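PDB 3G0O: 3-hydroxyisobutyrate dehydrogenase from Salmonella typhimurium, which probably oxidises L-threonate to 2-oxo-tetronate with NAD(+), or less readily NADP(+), as cosubstrate, as an L-threonate dehydrogenase of the HIBADH-related family. Local coordinates for residues Q229-D233 with G234-P238. Sequence-based numbering, arbitrary orientation.
Sequences QHVVD and GDYTP
A Schellman motif ends helix 222-232, and its evidence is a pair of backbone bonds back into the last turn around G234, whose phi is positive (60°). D235 N donates to H230 O at 2.9 Å with an N-H...O angle of 153°, whereas G234 N reaches V231 O at 3.0 Å from well above that carbonyl plane. V231 O is gripped twice, because a water also donates to it; the same water lies 2.7 Å from Y236 OH and so ties the phenol to the helix end. That hydroxyl sits at the fork of V231, 3.8 Å from both CG1 and CG2, and the two side chains cross at a slant. With CG beside the backbone N (chi1 -65°), the ring runs back towards V231 although CB points away from the helix, and K291 makes a cation-pi contact with it. In this loop between helices 222-232 and 242-258, at the surface of the C-terminal helical domain, D235 forms an Asx turn, OD1 accepting T237 N at 3.1 Å from above the carboxylate plane; the same oxygen also takes T237 OG1 at 2.6 Å on its syn lone pair. Its other oxygen, OD2, is salt-bridged to R239. H230 places CB 3.5 Å from D235 O, while its ring nitrogen ND1 is hydrogen-bonded to D285 OD2, and the backbone of D285 is bonded to that of Y236.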
loop_
_atom_site.group_PDB
_atom_site.type_symbol
_atom_site.label_atom_id
_atom_site.label_comp_id
_atom_site.label_asym_id
_atom_site.label_seq_id
_atom_site.Cartn_x
_atom_site.Cartn_y
_atom_site.Cartn_z
ATOM N N GLN A 229 -2.873 -12.839 -1.210
ATOM C CA GLN A 229 -3.651 -13.786 -1.999
ATOM C C GLN A 229 -3.039 -15.157 -1.699
ATOM O O GLN A 229 -3.737 -16.167 -1.634
ATOM C CB GLN A 229 -3.534 -13.476 -3.493
ATOM C CG GLN A 229 -4.345 -14.420 -4.373
ATOM C CD GLN A 229 -5.838 -14.349 -4.088
ATOM O OE1 GLN A 229 -6.481 -13.328 -4.336
ATOM N NE2 GLN A 229 -6.393 -15.433 -3.557
ATOM N N HIS A 230 -1.723 -15.181 -1.505
ATOM C CA HIS A 230 -1.022 -16.420 -1.192
ATOM C C HIS A 230 -1.545 -16.947 0.141
ATOM O O HIS A 230 -1.759 -18.151 0.308
ATOM C CB HIS A 230 0.488 -16.169 -1.084
ATOM C CG HIS A 230 1.100 -15.593 -2.322
ATOM N ND1 HIS A 230 2.394 -15.116 -2.358
ATOM C CD2 HIS A 230 0.599 -15.413 -3.568
ATOM C CE1 HIS A 230 2.660 -14.664 -3.571
ATOM N NE2 HIS A 230 1.586 -14.833 -4.323
ATOM N N VAL A 231 -1.747 -16.038 1.092
ATOM C CA VAL A 231 -2.247 -16.412 2.410
ATOM C C VAL A 231 -3.666 -16.952 2.333
ATOM O O VAL A 231 -3.984 -17.964 2.953
ATOM C CB VAL A 231 -2.235 -15.216 3.381
ATOM C CG1 VAL A 231 -2.940 -15.585 4.679
ATOM C CG2 VAL A 231 -0.796 -14.798 3.666
ATOM N N VAL A 232 -4.520 -16.267 1.583
ATOM C CA VAL A 232 -5.900 -16.704 1.439
ATOM C C VAL A 232 -5.936 -18.101 0.828
ATOM O O VAL A 232 -6.741 -18.944 1.231
ATOM C CB VAL A 232 -6.704 -15.740 0.540
ATOM C CG1 VAL A 232 -8.102 -16.286 0.313
ATOM C CG2 VAL A 232 -6.778 -14.362 1.194
ATOM N N ASP A 233 -5.053 -18.346 -0.138
ATOM C CA ASP A 233 -4.996 -19.645 -0.797
ATOM C C ASP A 233 -4.151 -20.661 -0.037
ATOM O O ASP A 233 -4.078 -21.825 -0.429
ATOM C CB ASP A 233 -4.453 -19.500 -2.223
ATOM C CG ASP A 233 -5.367 -18.683 -3.118
ATOM O OD1 ASP A 233 -6.599 -18.815 -2.987
ATOM O OD2 ASP A 233 -4.850 -17.919 -3.960
ATOM N N GLY A 234 -3.520 -20.228 1.051
ATOM C CA GLY A 234 -2.694 -21.137 1.831
ATOM C C GLY A 234 -1.543 -21.739 1.043
ATOM O O GLY A 234 -1.100 -22.856 1.322
ATOM N N ASP A 235 -1.051 -20.999 0.055
ATOM C CA ASP A 235 0.053 -21.468 -0.769
ATOM C C ASP A 235 1.323 -20.660 -0.497
ATOM O O ASP A 235 1.491 -19.551 -1.008
ATOM C CB ASP A 235 -0.338 -21.385 -2.246
ATOM C CG ASP A 235 0.805 -21.737 -3.172
ATOM O OD1 ASP A 235 1.687 -22.521 -2.756
ATOM O OD2 ASP A 235 0.810 -21.238 -4.317
ATOM N N TYR A 236 2.216 -21.223 0.312
ATOM C CA TYR A 236 3.457 -20.544 0.654
ATOM C C TYR A 236 4.631 -20.943 -0.228
ATOM O O TYR A 236 5.794 -20.805 0.162
ATOM C CB TYR A 236 3.773 -20.770 2.138
ATOM C CG TYR A 236 2.739 -20.122 3.028
ATOM C CD1 TYR A 236 2.725 -18.739 3.218
ATOM C CD2 TYR A 236 1.705 -20.876 3.593
ATOM C CE1 TYR A 236 1.711 -18.120 3.938
ATOM C CE2 TYR A 236 0.681 -20.266 4.314
ATOM C CZ TYR A 236 0.689 -18.887 4.478
ATOM O OH TYR A 236 -0.341 -18.275 5.152
ATOM N N THR A 237 4.315 -21.440 -1.423
ATOM C CA THR A 237 5.338 -21.809 -2.393
ATOM C C THR A 237 6.077 -20.495 -2.629
ATOM O O THR A 237 5.454 -19.469 -2.886
ATOM C CB THR A 237 4.706 -22.287 -3.718
ATOM O OG1 THR A 237 3.980 -23.499 -3.489
ATOM C CG2 THR A 237 5.778 -22.537 -4.763
ATOM N N PRO A 238 7.412 -20.508 -2.546
ATOM C CA PRO A 238 8.199 -19.288 -2.746
ATOM C C PRO A 238 8.220 -18.637 -4.127
ATOM O O PRO A 238 8.633 -19.251 -5.109
ATOM C CB PRO A 238 9.598 -19.712 -2.303
ATOM C CG PRO A 238 9.644 -21.156 -2.721
ATOM C CD PRO A 238 8.288 -21.660 -2.266
HETATM O O HOH W 1 -2.732 -19.562 4.892
#